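Local coordinates for protein lovastatin nonaketide synthase, polyketide synthase component (Aspergillus terreus, PDB 7CPX) that builds the dihydromonacolin L nonaketide of lovastatin biosynthesis from malonyl-CoA units as an iterative, multidomain polyketide synthase that works with the partner protein lovC, at residues Ile1304-Val1309 and His1554-Phe1559; Ser1318-Glu1323 and His1351-Pro1356. The protein carries 2 engineered substitutions. All coordinates share one frame; numbering follows the deposited sequence.

Contact 1 (Ile1304-Val1309 and His1554-Phe1559); sequences IIERIV and HTRLGF
E1306 lies across T1555 where two short helical segments meet almost at a right angle, their axes 8.3 Å apart and 97° from parallel. The backbones come close here, with E1306 CA 5.0 Å from T1555 CA, and E1306 CA also makes a CH-O contact with T1555 O. The extended glutamate carries its carboxylate beyond this point, and T1555 OG1 gives a weak hydrogen bond of 3.2 Å to E1306 OE2. That hydroxyl is turned between the backbone N and carbonyl carbon of T1555 (chi1 61°), which directs it to the glutamate. R1556 reaches the same oxygen with its NE, near the guanidinium plane, as a salt bridge; both interactions depend on a carboxylate oxygen whose modelled place is doubtful. V1309 CG1 rests 3.9 Å from T1555 CB, while the apolar pair proper is I1305 CD1 with the F1559 ring, met obliquely, 3.9 Å from CE2. In the next shell, H1378 is hydrogen-bonded to R1556 O, and I1313 of helix 1313-1324 packs on T1555. W1353 of helix 1339-1354 packs on I1305 and V1309 and also meets F1559, so three helices converge on its indole; of these, helix 1554-1561 follows strand 1542-1547 of the methyltransferase sheet.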
loop_
_atom_site.group_PDB
_atom_site.type_symbol
_atom_site.label_atom_id
_atom_site.label_comp_id
_atom_site.label_asym_id
_atom_site.label_seq_id
_atom_site.Cartn_x
_atom_site.Cartn_y
_atom_site.Cartn_z
ATOM N N ILE A 1304 43.817 9.106 -71.796
ATOM C CA ILE A 1304 43.004 10.159 -72.398
ATOM C C ILE A 1304 43.598 11.531 -72.100
ATOM O O ILE A 1304 43.735 12.370 -72.996
ATOM C CB ILE A 1304 41.541 10.057 -71.926
ATOM C CG1 ILE A 1304 40.807 9.000 -72.758
ATOM C CG2 ILE A 1304 40.844 11.413 -72.044
ATOM C CD1 ILE A 1304 39.395 8.704 -72.295
ATOM N N ILE A 1305 43.962 11.783 -70.839
ATOM C CA ILE A 1305 44.621 13.042 -70.512
ATOM C C ILE A 1305 45.998 13.108 -71.157
ATOM O O ILE A 1305 46.526 14.203 -71.381
ATOM C CB ILE A 1305 44.692 13.240 -68.978
ATOM C CG1 ILE A 1305 45.353 14.577 -68.626
ATOM C CG2 ILE A 1305 45.439 12.104 -68.309
ATOM C CD1 ILE A 1305 44.608 15.792 -69.135
ATOM N N GLU A 1306 46.597 11.955 -71.468
ATOM C CA GLU A 1306 47.817 11.945 -72.273
ATOM C C GLU A 1306 47.536 12.443 -73.686
ATOM O O GLU A 1306 48.274 13.275 -74.227
ATOM C CB GLU A 1306 48.410 10.535 -72.319
ATOM C CG GLU A 1306 48.939 10.016 -70.996
ATOM C CD GLU A 1306 49.528 8.625 -71.120
ATOM O OE1 GLU A 1306 49.278 7.963 -72.150
ATOM O OE2 GLU A 1306 50.245 8.192 -70.194
ATOM N N ARG A 1307 46.464 11.938 -74.298
ATOM C CA ARG A 1307 46.074 12.318 -75.651
ATOM C C ARG A 1307 45.944 13.830 -75.755
ATOM O O ARG A 1307 46.260 14.423 -76.792
ATOM C CB ARG A 1307 44.754 11.641 -76.029
ATOM C CG ARG A 1307 44.255 11.952 -77.434
ATOM C CD ARG A 1307 42.816 11.495 -77.615
ATOM N NE ARG A 1307 41.893 12.263 -76.789
ATOM C CZ ARG A 1307 40.597 12.004 -76.666
ATOM N NH1 ARG A 1307 40.032 10.988 -77.298
ATOM N NH2 ARG A 1307 39.851 12.783 -75.888
ATOM N N ILE A 1308 45.475 14.458 -74.677
ATOM C CA ILE A 1308 45.361 15.912 -74.655
ATOM C C ILE A 1308 46.731 16.553 -74.842
ATOM O O ILE A 1308 46.867 17.573 -75.528
ATOM C CB ILE A 1308 44.690 16.367 -73.344
ATOM C CG1 ILE A 1308 43.197 16.027 -73.369
ATOM C CG2 ILE A 1308 44.903 17.854 -73.125
ATOM C CD1 ILE A 1308 42.511 16.115 -72.015
ATOM N N VAL A 1309 47.768 15.951 -74.262
ATOM C CA VAL A 1309 49.089 16.563 -74.212
ATOM C C VAL A 1309 50.111 15.870 -75.110
ATOM O O VAL A 1309 51.185 16.444 -75.348
ATOM C CB VAL A 1309 49.610 16.607 -72.760
ATOM C CG1 VAL A 1309 49.703 15.199 -72.182
ATOM C CG2 VAL A 1309 50.958 17.304 -72.698
ATOM N N HIS A 1554 55.553 12.345 -67.679
ATOM C CA HIS A 1554 55.124 13.737 -67.770
ATOM C C HIS A 1554 53.662 13.854 -68.188
ATOM O O HIS A 1554 52.954 14.762 -67.737
ATOM C CB HIS A 1554 56.021 14.491 -68.751
ATOM C CG HIS A 1554 57.479 14.411 -68.420
ATOM N ND1 HIS A 1554 58.215 13.255 -68.575
ATOM C CD2 HIS A 1554 58.339 15.342 -67.943
ATOM C CE1 HIS A 1554 59.464 13.478 -68.207
ATOM N NE2 HIS A 1554 59.566 14.737 -67.821
ATOM N N THR A 1555 53.193 12.952 -69.047
ATOM C CA THR A 1555 51.885 13.083 -69.679
ATOM C C THR A 1555 50.724 12.693 -68.771
ATOM O O THR A 1555 49.601 12.568 -69.271
ATOM C CB THR A 1555 51.821 12.217 -70.942
ATOM O OG1 THR A 1555 52.021 10.841 -70.590
ATOM C CG2 THR A 1555 52.877 12.632 -71.939
ATOM N N ARG A 1556 50.942 12.499 -67.471
ATOM C CA ARG A 1556 49.950 11.814 -66.651
ATOM C C ARG A 1556 49.631 12.470 -65.311
ATOM O O ARG A 1556 48.524 12.252 -64.804
ATOM C CB ARG A 1556 50.406 10.368 -66.400
ATOM C CG ARG A 1556 50.816 9.660 -67.690
ATOM C CD ARG A 1556 51.408 8.279 -67.475
ATOM N NE ARG A 1556 51.873 7.721 -68.741
ATOM C CZ ARG A 1556 52.570 6.600 -68.864
ATOM N NH1 ARG A 1556 52.921 5.883 -67.808
ATOM N NH2 ARG A 1556 52.927 6.189 -70.077
ATOM N N LEU A 1557 50.540 13.255 -64.715
ATOM C CA LEU A 1557 50.274 13.760 -63.371
ATOM C C LEU A 1557 50.774 15.183 -63.125
ATOM O O LEU A 1557 50.959 15.561 -61.963
ATOM C CB LEU A 1557 50.900 12.822 -62.333
ATOM C CG LEU A 1557 52.402 12.968 -62.081
ATOM C CD1 LEU A 1557 52.871 11.885 -61.134
ATOM C CD2 LEU A 1557 53.199 12.928 -63.377
ATOM N N GLY A 1558 50.994 15.983 -64.168
ATOM C CA GLY A 1558 51.648 17.268 -63.966
ATOM C C GLY A 1558 50.852 18.218 -63.088
ATOM O O GLY A 1558 51.385 18.795 -62.134
ATOM N N PHE A 1559 49.559 18.373 -63.382
ATOM C CA PHE A 1559 48.776 19.468 -62.815
ATOM C C PHE A 1559 48.820 19.484 -61.294
ATOM O O PHE A 1559 49.372 20.407 -60.688
ATOM C CB PHE A 1559 47.308 19.377 -63.241
ATOM C CG PHE A 1559 47.094 19.288 -64.723
ATOM C CD1 PHE A 1559 47.051 20.431 -65.501
ATOM C CD2 PHE A 1559 46.899 18.060 -65.331
ATOM C CE1 PHE A 1559 46.838 20.349 -66.862
ATOM C CE2 PHE A 1559 46.685 17.973 -66.689
ATOM C CZ PHE A 1559 46.650 19.119 -67.453
#

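Contact 2 (Ser1318-Glu1323 and His1351-Pro1356)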
loop_
_atom_site.group_PDB
_atom_site.type_symbol
_atom_site.label_atom_id
_atom_site.label_comp_id
_atom_site.label_asym_id
_atom_site.label_seq_id
_atom_site.Cartn_x
_atom_site.Cartn_y
_atom_site.Cartn_z
ATOM N N SER A 1318 60.291 20.547 -70.273
ATOM C CA SER A 1318 60.914 21.563 -69.435
ATOM C C SER A 1318 59.875 22.541 -68.908
ATOM O O SER A 1318 59.832 22.821 -67.703
ATOM C CB SER A 1318 61.997 22.301 -70.220
ATOM O OG SER A 1318 62.647 23.263 -69.406
ATOM N N GLN A 1319 59.004 23.038 -69.788
ATOM C CA GLN A 1319 57.956 23.948 -69.345
ATOM C C GLN A 1319 57.168 23.339 -68.196
ATOM O O GLN A 1319 56.924 24.000 -67.179
ATOM C CB GLN A 1319 57.030 24.291 -70.512
ATOM C CG GLN A 1319 57.752 24.852 -71.727
ATOM C CD GLN A 1319 56.808 25.201 -72.860
ATOM O OE1 GLN A 1319 55.901 26.018 -72.701
ATOM N NE2 GLN A 1319 57.015 24.578 -74.015
ATOM N N LEU A 1320 56.796 22.063 -68.321
ATOM C CA LEU A 1320 56.046 21.415 -67.253
ATOM C C LEU A 1320 56.799 21.509 -65.934
ATOM O O LEU A 1320 56.219 21.870 -64.904
ATOM C CB LEU A 1320 55.768 19.958 -67.616
ATOM C CG LEU A 1320 54.850 19.753 -68.824
ATOM C CD1 LEU A 1320 54.971 18.337 -69.357
ATOM C CD2 LEU A 1320 53.407 20.061 -68.456
ATOM N N THR A 1321 58.105 21.230 -65.954
ATOM C CA THR A 1321 58.887 21.325 -64.728
ATOM C C THR A 1321 58.803 22.732 -64.154
ATOM O O THR A 1321 58.637 22.914 -62.943
ATOM C CB THR A 1321 60.344 20.936 -64.990
ATOM O OG1 THR A 1321 60.960 21.914 -65.839
ATOM C CG2 THR A 1321 60.424 19.568 -65.654
ATOM N N LEU A 1322 58.889 23.744 -65.021
ATOM C CA LEU A 1322 58.727 25.116 -64.560
ATOM C C LEU A 1322 57.395 25.277 -63.843
ATOM O O LEU A 1322 57.328 25.839 -62.744
ATOM C CB LEU A 1322 58.826 26.085 -65.741
ATOM C CG LEU A 1322 60.041 25.939 -66.661
ATOM C CD1 LEU A 1322 60.035 27.032 -67.717
ATOM C CD2 LEU A 1322 61.349 25.959 -65.880
ATOM N N GLU A 1323 56.322 24.758 -64.443
ATOM C CA GLU A 1323 55.014 24.837 -63.804
ATOM C C GLU A 1323 55.029 24.147 -62.448
ATOM O O GLU A 1323 54.366 24.595 -61.506
ATOM C CB GLU A 1323 53.951 24.219 -64.711
ATOM C CG GLU A 1323 52.538 24.286 -64.151
ATOM C CD GLU A 1323 51.515 23.669 -65.083
ATOM O OE1 GLU A 1323 51.907 23.194 -66.169
ATOM O OE2 GLU A 1323 50.316 23.658 -64.730
ATOM N N HIS A 1351 47.891 24.841 -70.781
ATOM C CA HIS A 1351 47.978 24.614 -72.216
ATOM C C HIS A 1351 49.136 23.707 -72.600
ATOM O O HIS A 1351 49.118 23.139 -73.696
ATOM C CB HIS A 1351 48.095 25.953 -72.945
ATOM C CG HIS A 1351 46.786 26.659 -73.115
ATOM N ND1 HIS A 1351 46.016 27.065 -72.046
ATOM C CD2 HIS A 1351 46.104 27.017 -74.229
ATOM C CE1 HIS A 1351 44.919 27.651 -72.494
ATOM N NE2 HIS A 1351 44.948 27.634 -73.814
ATOM N N LEU A 1352 50.131 23.543 -71.725
ATOM C CA LEU A 1352 51.119 22.492 -71.929
ATOM C C LEU A 1352 50.455 21.138 -72.110
ATOM O O LEU A 1352 51.120 20.184 -72.519
ATOM C CB LEU A 1352 52.098 22.419 -70.751
ATOM C CG LEU A 1352 52.949 23.652 -70.439
ATOM C CD1 LEU A 1352 53.904 23.362 -69.290
ATOM C CD2 LEU A 1352 53.717 24.135 -71.656
ATOM N N TRP A 1353 49.174 21.034 -71.786
ATOM C CA TRP A 1353 48.335 19.913 -72.168
ATOM C C TRP A 1353 47.238 20.322 -73.135
ATOM O O TRP A 1353 46.938 19.577 -74.070
ATOM C CB TRP A 1353 47.705 19.278 -70.919
ATOM C CG TRP A 1353 48.689 18.958 -69.826
ATOM C CD1 TRP A 1353 49.519 19.831 -69.180
ATOM C CD2 TRP A 1353 48.920 17.676 -69.229
ATOM N NE1 TRP A 1353 50.260 19.171 -68.233
ATOM C CE2 TRP A 1353 49.909 17.847 -68.239
ATOM C CE3 TRP A 1353 48.387 16.401 -69.436
ATOM C CZ2 TRP A 1353 50.380 16.791 -67.465
ATOM C CZ3 TRP A 1353 48.855 15.354 -68.665
ATOM C CH2 TRP A 1353 49.841 15.555 -67.691
ATOM N N TYR A 1354 46.651 21.507 -72.957
ATOM C CA TYR A 1354 45.538 21.944 -73.790
ATOM C C TYR A 1354 45.979 22.601 -75.095
ATOM O O TYR A 1354 45.120 22.918 -75.926
ATOM C CB TYR A 1354 44.640 22.928 -73.024
ATOM C CG TYR A 1354 44.243 22.503 -71.622
ATOM C CD1 TYR A 1354 44.410 21.195 -71.185
ATOM C CD2 TYR A 1354 43.688 23.419 -70.739
ATOM C CE1 TYR A 1354 44.046 20.817 -69.906
ATOM C CE2 TYR A 1354 43.317 23.048 -69.462
ATOM C CZ TYR A 1354 43.498 21.746 -69.050
ATOM O OH TYR A 1354 43.131 21.376 -67.777
ATOM N N ASP A 1355 47.277 22.820 -75.295
ATOM C CA ASP A 1355 47.742 23.504 -76.500
ATOM C C ASP A 1355 47.277 22.855 -77.797
ATOM O O ASP A 1355 46.832 23.589 -78.695
ATOM C CB ASP A 1355 49.276 23.586 -76.497
ATOM C CG ASP A 1355 49.794 24.871 -75.883
ATOM O OD1 ASP A 1355 49.201 25.940 -76.141
ATOM O OD2 ASP A 1355 50.796 24.813 -75.138
ATOM N N PRO A 1356 47.344 21.532 -77.971
ATOM C CA PRO A 1356 47.070 20.952 -79.295
ATOM C C PRO A 1356 45.612 21.065 -79.717
ATOM O O PRO A 1356 44.949 20.054 -79.974
ATOM C CB PRO A 1356 47.493 19.485 -79.127
ATOM C CG PRO A 1356 48.385 19.467 -77.928
ATOM C CD PRO A 1356 47.850 20.523 -77.026
#
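L1352 points its two methyl branches into helix 1313-1324, and each of the three residues it meets there approaches it differently. CD1 runs in alongside L1320, the two leucines sliding past each other in opposite directions, with L1352 CD1 3.4 Å from L1320 CD2 and near L1320 N as well. CD2 turns to Q1319, whose extended chain crosses it at a slant and leaves the amide OE1 3.1 Å from L1352 CD2; the glutamine's NE2 is meanwhile hydrogen-bonded to S1315 O, one turn back on its own helix, which helps fix the amide. E1323 also runs past L1352 in the opposite sense; with CG anti to the backbone N (chi1 -178°) and the rest extended, its chain reaches out to bring OE1 3.7 Å from L1352 CD1. Both helices belong to the run of helices between strands 1286-1287 and 1440-1445, consistent with the helical subdomain that accompanies the Rossmann-type core in C-methyltransferases of polyketide synthases. W1353 makes the second part of the junction. L1320 CD2 approaches its indole obliquely, with the two side chains at about a right angle, and lies 3.3 Å from W1353 NE1. F1316, a turn before L1320, adds to the cover over L1352, while I1313 packs against L1320.

How the contacts relate
The two contacts adjoin, their centres about 10 Å apart, and W1353 of contact 2 joins them: its indole packs on the F1559 ring, with planes at about 35°, and it also touches I1308. Contact 2 is the more buried and relies on leucines and tryptophan, with no hydrogen bond between its segments; its polar side chains contribute mainly by van der Waals contact. Contact 1 is only partly buried and mixed: its apolar side chains lie toward W1353, whereas E1306, T1555 and R1556 form a polar patch among partly exposed residues. Contact 2 joins helices close in sequence, while contact 1 ties this helical layer to helix 1554-1561, about 245 residues on.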